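Local coordinates for protein poly(ADP-ribose) glycohydrolase (Thermomonospora curvata, PDB 3SIG) that hydrolyses the ribose-ribose glycosidic links of poly(ADP-ribose) and is seen here holding ADP-ribose in its macrodomain-like pocket, at residues A[265-268]-A[269-273]; A[230-233]-A[234-238]; A[70-74]-A[75-79]; A[244-247]-A[248-251]. One frame throughout, in Å; residues are numbered along the deposited sequence.

All four contacts are local, each between neighbouring parts of one helix, turn or loop. Contacts 1 and 3 border the ADP-ribose pocket: contact 3 is buried and meets the adenine with the start of helix 74-84, whereas contact 1 is partly buried and sets an arginine against the ribose. Contact 2 lies buried on helix 229-240, the crossover of a beta-alpha-beta unit, is apolar on its inner side, and touches contact 1 through ring packing and the salt bridge Arg273-Glu234. Contact 4 is a partly buried double turn further along that unit, touching contact 2 at Pro245; there water and an arginine satisfy backbone carbonyls while two phenylalanines face inward.

Contact 1: A[265-268]-A[269-273]; sequences PRHA and AFARR. With AR6 ([(2R,3S,4R,5R)-5-(6-aminopurin-9-yl)-3,4-dihydroxy-oxolan-2-yl]methyl [hydroxy-[[(2R,3S,4R,5S)-3,4,5-trihydroxyoxolan-2-yl]methoxy]phosphoryl] hydrogen phosphate), chain B.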
loop_
_atom_site.group_PDB
_atom_site.type_symbol
_atom_site.label_atom_id
_atom_site.label_comp_id
_atom_site.label_asym_id
_atom_site.label_seq_id
_atom_site.Cartn_x
_atom_site.Cartn_y
_atom_site.Cartn_z
ATOM N N PRO A 265 -7.833 -8.096 15.913
ATOM C CA PRO A 265 -7.748 -6.861 16.698
ATOM C C PRO A 265 -7.488 -5.606 15.852
ATOM O O PRO A 265 -7.923 -4.499 16.180
ATOM C CB PRO A 265 -6.571 -7.131 17.653
ATOM C CG PRO A 265 -5.839 -8.240 17.025
ATOM C CD PRO A 265 -6.838 -9.089 16.350
ATOM N N ARG A 266 -6.772 -5.740 14.742
ATOM C CA ARG A 266 -6.533 -4.582 13.894
ATOM C C ARG A 266 -7.850 -4.129 13.286
ATOM O O ARG A 266 -8.107 -2.908 13.171
ATOM C CB ARG A 266 -5.501 -4.887 12.786
ATOM C CG ARG A 266 -4.040 -4.635 13.182
ATOM C CD ARG A 266 -3.470 -5.504 14.258
ATOM N NE ARG A 266 -3.514 -6.943 13.993
ATOM C CZ ARG A 266 -2.493 -7.782 14.133
ATOM N NH1 ARG A 266 -1.282 -7.341 14.419
ATOM N NH2 ARG A 266 -2.676 -9.086 13.950
ATOM N N HIS A 267 -8.664 -5.080 12.853
ATOM C CA HIS A 267 -9.938 -4.762 12.263
ATOM C C HIS A 267 -10.838 -4.159 13.313
ATOM O O HIS A 267 -11.515 -3.163 13.051
ATOM C CB HIS A 267 -10.583 -5.991 11.619
ATOM C CG HIS A 267 -11.984 -5.740 11.163
ATOM N ND1 HIS A 267 -13.070 -5.920 11.994
ATOM C CD2 HIS A 267 -12.480 -5.267 9.993
ATOM C CE1 HIS A 267 -14.172 -5.573 11.355
ATOM N NE2 HIS A 267 -13.844 -5.179 10.139
ATOM N N ALA A 268 -10.846 -4.737 14.498
ATOM C CA ALA A 268 -11.692 -4.225 15.565
ATOM C C ALA A 268 -11.388 -2.768 15.906
ATOM O O ALA A 268 -12.295 -1.988 16.154
ATOM C CB ALA A 268 -11.559 -5.101 16.794
ATOM N N ALA A 269 -10.119 -2.377 15.924
ATOM C CA ALA A 269 -9.748 -1.006 16.266
ATOM C C ALA A 269 -10.273 -0.029 15.225
ATOM O O ALA A 269 -10.766 1.043 15.567
ATOM C CB ALA A 269 -8.240 -0.874 16.380
ATOM N N PHE A 270 -10.184 -0.402 13.958
ATOM C CA PHE A 270 -10.698 0.460 12.904
ATOM C C PHE A 270 -12.225 0.497 12.901
ATOM O O PHE A 270 -12.815 1.577 12.747
ATOM C CB PHE A 270 -10.138 0.065 11.531
ATOM C CG PHE A 270 -8.762 0.617 11.286
ATOM C CD1 PHE A 270 -8.577 1.750 10.505
ATOM C CD2 PHE A 270 -7.653 0.047 11.891
ATOM C CE1 PHE A 270 -7.295 2.265 10.327
ATOM C CE2 PHE A 270 -6.398 0.588 11.727
ATOM C CZ PHE A 270 -6.224 1.689 10.936
ATOM N N ALA A 271 -12.869 -0.646 13.144
ATOM C CA ALA A 271 -14.332 -0.705 13.205
ATOM C C ALA A 271 -14.844 0.186 14.317
ATOM O O ALA A 271 -15.841 0.882 14.158
ATOM C CB ALA A 271 -14.817 -2.146 13.410
ATOM N N ARG A 272 -14.157 0.185 15.449
ATOM C CA ARG A 272 -14.569 1.016 16.571
ATOM C C ARG A 272 -14.464 2.489 16.233
ATOM O O ARG A 272 -15.323 3.295 16.568
ATOM C CB ARG A 272 -13.721 0.722 17.803
ATOM C CG ARG A 272 -14.105 -0.597 18.471
ATOM C CD ARG A 272 -13.509 -0.729 19.865
ATOM N NE ARG A 272 -12.057 -0.850 19.841
ATOM C CZ ARG A 272 -11.403 -1.986 19.609
ATOM N NH1 ARG A 272 -12.068 -3.113 19.380
ATOM N NH2 ARG A 272 -10.085 -1.997 19.612
ATOM N N ARG A 273 -13.387 2.870 15.571
ATOM C CA ARG A 273 -13.159 4.289 15.353
ATOM C C ARG A 273 -14.026 4.841 14.225
ATOM O O ARG A 273 -14.473 5.991 14.324
ATOM C CB ARG A 273 -11.676 4.554 15.059
ATOM C CG ARG A 273 -11.302 6.038 14.859
ATOM C CD ARG A 273 -11.650 6.817 16.127
ATOM N NE ARG A 273 -11.541 8.275 16.036
ATOM C CZ ARG A 273 -12.498 9.077 15.580
ATOM N NH1 ARG A 273 -13.620 8.576 15.095
ATOM N NH2 ARG A 273 -12.311 10.392 15.564
HETATM N N1 AR6 B . -4.993 -6.676 3.267
HETATM C C2 AR6 B . -5.445 -5.907 4.253
HETATM N N3 AR6 B . -4.994 -5.913 5.541
HETATM C C4 AR6 B . -3.983 -6.786 5.754
HETATM C C5 AR6 B . -3.454 -7.635 4.719
HETATM C C6 AR6 B . -4.016 -7.513 3.475
HETATM N N6 AR6 B . -3.564 -8.324 2.433
HETATM N N7 AR6 B . -2.391 -8.390 5.331
HETATM C C8 AR6 B . -2.356 -8.040 6.574
HETATM N N9 AR6 B . -3.272 -7.090 6.917
HETATM P PA AR6 B . 1.530 -5.712 7.676
HETATM P PB AR6 B . 3.236 -3.427 8.537
HETATM C "C1'" AR6 B . -3.552 -6.402 8.175
HETATM O O1A AR6 B . 2.002 -6.475 8.861
HETATM O O1B AR6 B . 3.201 -2.022 7.971
HETATM C C1D AR6 B . 6.117 -6.517 5.236
HETATM O O1D AR6 B . 7.050 -7.559 5.304
HETATM C "C2'" AR6 B . -3.166 -7.191 9.408
HETATM O "O2'" AR6 B . -4.074 -6.932 10.442
HETATM O O2A AR6 B . 1.714 -6.333 6.314
HETATM O O2B AR6 B . 2.954 -3.613 9.990
HETATM C C2D AR6 B . 6.785 -5.361 4.601
HETATM O O2D AR6 B . 7.501 -5.603 3.441
HETATM C "C3'" AR6 B . -1.838 -6.616 9.741
HETATM O "O3'" AR6 B . -1.554 -6.676 11.100
HETATM O O3A AR6 B . 2.154 -4.250 7.703
HETATM C C3D AR6 B . 7.334 -4.580 5.717
HETATM O O3D AR6 B . 8.616 -5.117 5.913
HETATM C "C4'" AR6 B . -1.905 -5.193 9.267
HETATM O "O4'" AR6 B . -2.899 -5.162 8.267
HETATM C C4D AR6 B . 6.391 -4.889 6.826
HETATM O O4D AR6 B . 5.761 -6.130 6.548
HETATM C "C5'" AR6 B . -0.601 -4.602 8.749
HETATM O "O5'" AR6 B . -0.054 -5.421 7.727
HETATM C C5D AR6 B . 5.340 -3.804 7.058
HETATM O O5D AR6 B . 4.611 -4.139 8.224
HETATM O O HOH W 1 -8.136 -3.852 18.938
#
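Pro265 O is held by two donors: Ala269 N at 3.1 Å, in the first helical bond of 265-273, and a water that donates to it at 2.8 Å. The same water accepts from Arg272 NH2, lying at the edge of that guanidinium and in its plane, so Arg272 is linked through the water to the first turn. Arg272 bends at chi3 (-67°), which lays one guanidinium face, near its rim, over Ala268 O and brings NH1 to 3.3 Å from Ala268 CB. Ala268 O itself takes Arg272 N at 2.9 Å. On another side of the helix Phe270 presents a ring edge to Arg266 O, with CD2 3.3 Å from that oxygen; the backbone bond from Phe270 N to Arg266 O is weak. Arg266 turns to the ligand. Bends at chi2 (65°) and chi3 (58°) fold its chain so that O3' of the ADP-ribose sits over the centre of one guanidinium face, 3.4 Å from Arg266 CZ. A salt bridge from NE to Asp259 and a bond from NH1 to Cys222 O are likely to hold the plane of the group. His267 CE1 meets Ala271 CB obliquely. Phe270 packs inward on Phe255 of strand 252-256 and Val69 of strand 66-70, while Ala269 and Arg273 rest against helix 229-240, Arg273 paired there with Glu234.

Contact 2: A[230-233]-A[234-238]; sequences AQVA and ETFAG
Phe236 lies alongside Val232 one helical turn earlier, the two side chains pointing the same way and CE2 of the ring 3.8 Å from Val232 CG1. CG1 stands anti to the backbone N of Val232 (chi1 177°), which brings this methyl to the ring. Phe236 CD2 also comes within 3.4 Å of Val232 O, approaching obliquely, and the same carbonyl accepts the nearly straight bond from Phe236 N at 3.1 Å. Next to this apolar pair Gln231 O is gripped twice by one residue: Thr235 N donates at 2.9 Å and Thr235 OG1 at 2.8 Å, from opposite faces of the carbonyl plane. The hydroxyl gets there because OG1 lies beside the backbone N, opposite the carbonyl carbon (chi1 -64°), and this intrahelical bond gives the buried hydroxyl an acceptor. A valine in place of Thr235 would probably strip Gln231 O of its second donor, leaving the backbone amide as the one remaining grip from this residue. Gln231 NE2, at the side-chain end, donates to Val189 O. Helix 229-240 is the crossover of the beta-alpha-beta unit that joins strands 214-217 and 252-256; Gln231, Thr235 and Phe236 face helix 189-209 through Ile192, Leu196 and Ala200, and Ala233 and Ala237 lean on helix 265-273.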
loop_
_atom_site.group_PDB
_atom_site.type_symbol
_atom_site.label_atom_id
_atom_site.label_comp_id
_atom_site.label_asym_id
_atom_site.label_seq_id
_atom_site.Cartn_x
_atom_site.Cartn_y
_atom_site.Cartn_z
ATOM N N ALA A 230 -5.138 1.268 17.464
ATOM C CA ALA A 230 -5.947 2.411 17.883
ATOM C C ALA A 230 -5.273 3.733 17.518
ATOM O O ALA A 230 -5.935 4.667 17.074
ATOM C CB ALA A 230 -6.265 2.353 19.393
ATOM N N GLN A 231 -3.961 3.819 17.684
ATOM C CA GLN A 231 -3.239 5.033 17.330
ATOM C C GLN A 231 -3.222 5.250 15.814
ATOM O O GLN A 231 -3.380 6.376 15.362
ATOM C CB GLN A 231 -1.806 5.005 17.867
ATOM C CG GLN A 231 -1.040 6.284 17.601
ATOM C CD GLN A 231 0.318 6.266 18.250
ATOM O OE1 GLN A 231 1.053 5.273 18.184
ATOM N NE2 GLN A 231 0.657 7.347 18.920
ATOM N N VAL A 232 -3.098 4.196 15.027
ATOM C CA VAL A 232 -3.072 4.385 13.581
ATOM C C VAL A 232 -4.489 4.753 13.084
ATOM O O VAL A 232 -4.643 5.671 12.269
ATOM C CB VAL A 232 -2.503 3.152 12.844
ATOM C CG1 VAL A 232 -2.574 3.358 11.364
ATOM C CG2 VAL A 232 -1.033 2.929 13.289
ATOM N N ALA A 233 -5.526 4.116 13.618
ATOM C CA ALA A 233 -6.887 4.497 13.261
ATOM C C ALA A 233 -7.131 5.956 13.643
ATOM O O ALA A 233 -7.696 6.721 12.861
ATOM C CB ALA A 233 -7.897 3.584 13.936
ATOM N N GLU A 234 -6.712 6.354 14.836
ATOM C CA GLU A 234 -6.895 7.744 15.279
ATOM C C GLU A 234 -6.140 8.721 14.371
ATOM O O GLU A 234 -6.629 9.829 14.112
ATOM C CB GLU A 234 -6.471 7.912 16.741
ATOM C CG GLU A 234 -6.633 9.325 17.248
ATOM C CD GLU A 234 -8.067 9.785 17.267
ATOM O OE1 GLU A 234 -8.957 8.952 17.487
ATOM O OE2 GLU A 234 -8.297 10.997 17.085
ATOM N N THR A 235 -4.977 8.314 13.891
ATOM C CA THR A 235 -4.175 9.151 13.000
ATOM C C THR A 235 -4.986 9.464 11.751
ATOM O O THR A 235 -5.122 10.633 11.350
ATOM C CB THR A 235 -2.873 8.457 12.623
ATOM O OG1 THR A 235 -2.083 8.281 13.802
ATOM C CG2 THR A 235 -2.064 9.238 11.617
ATOM N N PHE A 236 -5.532 8.432 11.118
ATOM C CA PHE A 236 -6.368 8.646 9.926
ATOM C C PHE A 236 -7.630 9.426 10.262
ATOM O O PHE A 236 -8.055 10.281 9.481
ATOM C CB PHE A 236 -6.690 7.350 9.195
ATOM C CG PHE A 236 -5.518 6.749 8.498
ATOM C CD1 PHE A 236 -4.931 7.395 7.426
ATOM C CD2 PHE A 236 -5.051 5.494 8.855
ATOM C CE1 PHE A 236 -3.840 6.816 6.740
ATOM C CE2 PHE A 236 -3.983 4.914 8.159
ATOM C CZ PHE A 236 -3.389 5.583 7.103
ATOM N N ALA A 237 -8.219 9.166 11.423
ATOM C CA ALA A 237 -9.417 9.903 11.824
ATOM C C ALA A 237 -9.171 11.390 11.975
ATOM O O ALA A 237 -10.006 12.208 11.564
ATOM C CB ALA A 237 -9.969 9.357 13.139
ATOM N N GLY A 238 -8.065 11.769 12.579
ATOM C CA GLY A 238 -7.756 13.178 12.725
ATOM C C GLY A 238 -7.577 13.893 11.396
ATOM O O GLY A 238 -7.836 15.095 11.289
#

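Contact 3: A[70-74]-A[75-79]; sequences TEETT and LAAAR. With AR6 ([(2R,3S,4R,5R)-5-(6-aminopurin-9-yl)-3,4-dihydroxy-oxolan-2-yl]methyl [hydroxy-[[(2R,3S,4R,5S)-3,4,5-trihydroxyoxolan-2-yl]methoxy]phosphoryl] hydrogen phosphate), chain B.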
loop_
_atom_site.group_PDB
_atom_site.type_symbol
_atom_site.label_atom_id
_atom_site.label_comp_id
_atom_site.label_asym_id
_atom_site.label_seq_id
_atom_site.Cartn_x
_atom_site.Cartn_y
_atom_site.Cartn_z
ATOM N N THR A 70 -13.920 -2.669 6.316
ATOM C CA THR A 70 -14.276 -4.014 5.878
ATOM C C THR A 70 -13.185 -4.978 6.276
ATOM O O THR A 70 -12.086 -4.543 6.670
ATOM C CB THR A 70 -14.496 -4.111 4.364
ATOM O OG1 THR A 70 -13.220 -4.012 3.710
ATOM C CG2 THR A 70 -15.410 -3.025 3.872
ATOM N N GLU A 71 -13.492 -6.268 6.170
ATOM C CA GLU A 71 -12.483 -7.314 6.396
ATOM C C GLU A 71 -11.814 -7.780 5.104
ATOM O O GLU A 71 -11.151 -8.831 5.081
ATOM C CB GLU A 71 -13.068 -8.512 7.154
ATOM C CG GLU A 71 -13.367 -8.176 8.640
ATOM C CD GLU A 71 -13.586 -9.399 9.533
ATOM O OE1 GLU A 71 -12.642 -9.852 10.249
ATOM O OE2 GLU A 71 -14.737 -9.879 9.525
ATOM N N GLU A 72 -11.975 -6.993 4.050
ATOM C CA GLU A 72 -11.342 -7.271 2.784
ATOM C C GLU A 72 -9.852 -7.140 2.877
ATOM O O GLU A 72 -9.313 -6.339 3.626
ATOM C CB GLU A 72 -11.823 -6.280 1.721
ATOM C CG GLU A 72 -13.278 -6.442 1.340
ATOM C CD GLU A 72 -13.801 -5.281 0.546
ATOM O OE1 GLU A 72 -13.750 -4.150 1.052
ATOM O OE2 GLU A 72 -14.261 -5.507 -0.588
ATOM N N THR A 73 -9.161 -7.888 2.034
ATOM C CA THR A 73 -7.779 -7.583 1.737
ATOM C C THR A 73 -7.720 -6.259 0.968
ATOM O O THR A 73 -8.701 -5.801 0.361
ATOM C CB THR A 73 -7.128 -8.645 0.847
ATOM O OG1 THR A 73 -7.843 -8.673 -0.393
ATOM C CG2 THR A 73 -7.178 -10.016 1.486
ATOM N N THR A 74 -6.542 -5.652 0.961
ATOM C CA THR A 74 -6.297 -4.455 0.155
ATOM C C THR A 74 -6.752 -4.676 -1.278
ATOM O O THR A 74 -7.466 -3.850 -1.866
ATOM C CB THR A 74 -4.819 -4.078 0.175
ATOM O OG1 THR A 74 -4.362 -4.046 1.542
ATOM C CG2 THR A 74 -4.561 -2.736 -0.508
ATOM N N LEU A 75 -6.303 -5.754 -1.878
ATOM C CA LEU A 75 -6.635 -5.999 -3.279
ATOM C C LEU A 75 -8.093 -6.279 -3.518
ATOM O O LEU A 75 -8.639 -5.844 -4.533
ATOM C CB LEU A 75 -5.780 -7.117 -3.832
ATOM C CG LEU A 75 -4.326 -6.685 -4.018
ATOM C CD1 LEU A 75 -3.539 -7.844 -4.539
ATOM C CD2 LEU A 75 -4.123 -5.470 -4.917
ATOM N N ALA A 76 -8.762 -6.968 -2.606
ATOM C CA ALA A 76 -10.175 -7.265 -2.804
ATOM C C ALA A 76 -10.969 -5.965 -2.781
ATOM O O ALA A 76 -11.861 -5.732 -3.592
ATOM C CB ALA A 76 -10.693 -8.244 -1.753
ATOM N N ALA A 77 -10.644 -5.087 -1.845
ATOM C CA ALA A 77 -11.333 -3.802 -1.784
ATOM C C ALA A 77 -11.057 -3.015 -3.057
ATOM O O ALA A 77 -11.977 -2.400 -3.638
ATOM C CB ALA A 77 -10.895 -2.997 -0.545
ATOM N N ALA A 78 -9.824 -2.964 -3.501
ATOM C CA ALA A 78 -9.479 -2.253 -4.732
ATOM C C ALA A 78 -10.225 -2.805 -5.932
ATOM O O ALA A 78 -10.751 -2.044 -6.753
ATOM C CB ALA A 78 -8.016 -2.304 -4.973
ATOM N N ARG A 79 -10.378 -4.119 -6.014
ATOM C CA ARG A 79 -11.073 -4.729 -7.134
ATOM C C ARG A 79 -12.539 -4.371 -7.118
ATOM O O ARG A 79 -13.141 -4.112 -8.171
ATOM C CB ARG A 79 -10.854 -6.222 -7.059
ATOM C CG ARG A 79 -11.258 -6.986 -8.295
ATOM C CD ARG A 79 -10.900 -8.446 -8.133
ATOM N NE ARG A 79 -11.310 -9.236 -9.283
ATOM C CZ ARG A 79 -11.426 -10.558 -9.282
ATOM N NH1 ARG A 79 -11.138 -11.247 -8.204
ATOM N NH2 ARG A 79 -11.828 -11.206 -10.369
HETATM N N1 AR6 B . -4.993 -6.676 3.267
HETATM C C2 AR6 B . -5.445 -5.907 4.253
HETATM N N3 AR6 B . -4.994 -5.913 5.541
HETATM C C4 AR6 B . -3.983 -6.786 5.754
HETATM C C5 AR6 B . -3.454 -7.635 4.719
HETATM C C6 AR6 B . -4.016 -7.513 3.475
HETATM N N6 AR6 B . -3.564 -8.324 2.433
HETATM N N7 AR6 B . -2.391 -8.390 5.331
HETATM C C8 AR6 B . -2.356 -8.040 6.574
HETATM N N9 AR6 B . -3.272 -7.090 6.917
HETATM P PA AR6 B . 1.530 -5.712 7.676
HETATM P PB AR6 B . 3.236 -3.427 8.537
HETATM C "C1'" AR6 B . -3.552 -6.402 8.175
HETATM O O1A AR6 B . 2.002 -6.475 8.861
HETATM O O1B AR6 B . 3.201 -2.022 7.971
HETATM C C1D AR6 B . 6.117 -6.517 5.236
HETATM O O1D AR6 B . 7.050 -7.559 5.304
HETATM C "C2'" AR6 B . -3.166 -7.191 9.408
HETATM O "O2'" AR6 B . -4.074 -6.932 10.442
HETATM O O2A AR6 B . 1.714 -6.333 6.314
HETATM O O2B AR6 B . 2.954 -3.613 9.990
HETATM C C2D AR6 B . 6.785 -5.361 4.601
HETATM O O2D AR6 B . 7.501 -5.603 3.441
HETATM C "C3'" AR6 B . -1.838 -6.616 9.741
HETATM O "O3'" AR6 B . -1.554 -6.676 11.100
HETATM O O3A AR6 B . 2.154 -4.250 7.703
HETATM C C3D AR6 B . 7.334 -4.580 5.717
HETATM O O3D AR6 B . 8.616 -5.117 5.913
HETATM C "C4'" AR6 B . -1.905 -5.193 9.267
HETATM O "O4'" AR6 B . -2.899 -5.162 8.267
HETATM C C4D AR6 B . 6.391 -4.889 6.826
HETATM O O4D AR6 B . 5.761 -6.130 6.548
HETATM C "C5'" AR6 B . -0.601 -4.602 8.749
HETATM O "O5'" AR6 B . -0.054 -5.421 7.727
HETATM C C5D AR6 B . 5.340 -3.804 7.058
HETATM O O5D AR6 B . 4.611 -4.139 8.224
#
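Thr74 opens helix 74-84 beside Leu75, whose CB lies 3.7 Å from Thr74 C, and Thr74 O takes Ala78 N at 3.0 Å. Leu75 packs on Leu115 and Ser118 of helix 111-118 and on Tyr168 of strand 163-175. Thr74 also faces the pocket: its backbone N donates to adenine N1 of the ADP-ribose at 3.0 Å, reading the ring edge from the helix start. Its OG1, lying beside the backbone N (chi1 -50°), is bonded to Gln111 NE2. Ahead of it Thr73 is the N-cap. Thr73 OG1 accepts from Ala76 N at 2.9 Å and is bonded to Asp159 as well, so the cap is itself positioned by a second residue. In this alpha/beta fold of the macrodomain clan, the turn between strand 66-70 and the helix thus carries the adenine at the helix N terminus. Ala77 is the next piece: its N bonds Thr73 O, and its CB touches Glu72 OE1 at 3.5 Å. The carboxylate lies against Ala77 while OE1 accepts from Thr70 OG1 at 2.7 Å on its anti lone pair and OE2 is salt-bridged to Arg80. With an alanine in place of Glu72, Arg80 would probably lose this charged mate and Thr70 OG1 its acceptor. Thr70 OG1 in turn takes Glu72 N, making an ST turn.

Contact 4: A[244-247]-A[248-251]; sequences GPFA and GRFA
Phe246 to Arg249 make a beta turn whose central torsions, at Ala247 and Gly248, fit type II; it overlaps the type I turn from Gly244 to Ala247, sharing Phe246 and Ala247, in the loop that leads from helix 229-240 to strand 252-256. Arg249 N closes the second turn by donating to Phe246 O at 3.1 Å, coming from above the carbonyl plane rather than along a lone pair. A water donates to the same oxygen at 2.8 Å and accepts from Phe250 N, carrying the link one residue further. Gly248 has a positive phi of 73°, and a CB there would run into Ala247 O. Arg249 then folds back over the turns: its chain is extended from CG to NE, and NE donates to Pro245 O at 2.7 Å, in the carbonyl plane and close to the plane of the guanidinium. The arginine crosses Phe246 at about a right angle, its CD 4.2 Å from Phe246 CD1, with the guanidinium turned 86° against the ring. The ring planes of Phe246 and Phe250 are near parallel (21° apart) but slid apart, centroids 6.0 Å from each other, so they touch by Phe246 CD1 and Phe250 CE2 (3.8 Å) with little overlap. Both rings pack on Leu204 of helix 189-209 and Leu240 of helix 229-240. The bonds from Arg249 N, Arg249 NE and the water thus give Phe246 O and Pro245 O their donors; the N-H of NE, part of a positively charged guanidinium, points at Pro245 O and probably polarises that peptide, while the rings fix the loop by apolar contact.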
loop_
_atom_site.group_PDB
_atom_site.type_symbol
_atom_site.label_atom_id
_atom_site.label_comp_id
_atom_site.label_asym_id
_atom_site.label_seq_id
_atom_site.Cartn_x
_atom_site.Cartn_y
_atom_site.Cartn_z
ATOM N N GLY A 244 -10.800 17.885 9.851
ATOM C CA GLY A 244 -9.380 17.697 9.636
ATOM C C GLY A 244 -9.021 18.102 8.211
ATOM O O GLY A 244 -9.906 18.366 7.397
ATOM N N PRO A 245 -7.717 18.150 7.890
ATOM C CA PRO A 245 -7.275 18.734 6.627
ATOM C C PRO A 245 -7.781 18.038 5.384
ATOM O O PRO A 245 -7.856 18.671 4.339
ATOM C CB PRO A 245 -5.750 18.666 6.713
ATOM C CG PRO A 245 -5.447 17.793 7.830
ATOM C CD PRO A 245 -6.578 17.861 8.773
ATOM N N PHE A 246 -8.102 16.748 5.485
ATOM C CA PHE A 246 -8.625 15.992 4.350
ATOM C C PHE A 246 -10.122 15.691 4.459
ATOM O O PHE A 246 -10.638 14.891 3.685
ATOM C CB PHE A 246 -7.805 14.698 4.108
ATOM C CG PHE A 246 -6.429 14.991 3.605
ATOM C CD1 PHE A 246 -6.227 15.181 2.280
ATOM C CD2 PHE A 246 -5.366 15.165 4.488
ATOM C CE1 PHE A 246 -4.956 15.492 1.801
ATOM C CE2 PHE A 246 -4.106 15.487 4.010
ATOM C CZ PHE A 246 -3.905 15.646 2.681
ATOM N N ALA A 247 -10.812 16.317 5.409
ATOM C CA ALA A 247 -12.238 16.096 5.555
ATOM C C ALA A 247 -12.939 16.489 4.272
ATOM O O ALA A 247 -12.753 17.594 3.767
ATOM C CB ALA A 247 -12.798 16.897 6.751
ATOM N N GLY A 248 -13.725 15.563 3.736
ATOM C CA GLY A 248 -14.491 15.796 2.528
ATOM C C GLY A 248 -13.734 15.836 1.218
ATOM O O GLY A 248 -14.339 16.059 0.180
ATOM N N ARG A 249 -12.423 15.584 1.235
ATOM C CA ARG A 249 -11.613 15.705 0.042
ATOM C C ARG A 249 -11.559 14.446 -0.807
ATOM O O ARG A 249 -11.170 14.485 -1.977
ATOM C CB ARG A 249 -10.201 16.137 0.405
ATOM C CG ARG A 249 -10.183 17.532 0.965
ATOM C CD ARG A 249 -8.812 18.155 0.900
ATOM N NE ARG A 249 -8.746 19.285 1.820
ATOM C CZ ARG A 249 -9.282 20.478 1.587
ATOM N NH1 ARG A 249 -9.919 20.714 0.448
ATOM N NH2 ARG A 249 -9.175 21.440 2.494
ATOM N N PHE A 250 -11.917 13.320 -0.217
ATOM C CA PHE A 250 -12.000 12.088 -0.973
ATOM C C PHE A 250 -13.474 11.718 -1.126
ATOM O O PHE A 250 -14.314 12.088 -0.299
ATOM C CB PHE A 250 -11.197 10.958 -0.310
ATOM C CG PHE A 250 -9.740 11.249 -0.253
ATOM C CD1 PHE A 250 -8.966 11.118 -1.396
ATOM C CD2 PHE A 250 -9.161 11.751 0.884
ATOM C CE1 PHE A 250 -7.609 11.429 -1.390
ATOM C CE2 PHE A 250 -7.786 12.058 0.909
ATOM C CZ PHE A 250 -7.017 11.921 -0.220
ATOM N N ALA A 251 -13.787 11.001 -2.191
ATOM C CA ALA A 251 -15.159 10.493 -2.400
ATOM C C ALA A 251 -15.442 9.249 -1.552
ATOM O O ALA A 251 -16.530 9.058 -1.028
ATOM C CB ALA A 251 -15.404 10.193 -3.871
HETATM O O HOH W 2 -12.062 12.690 2.602
#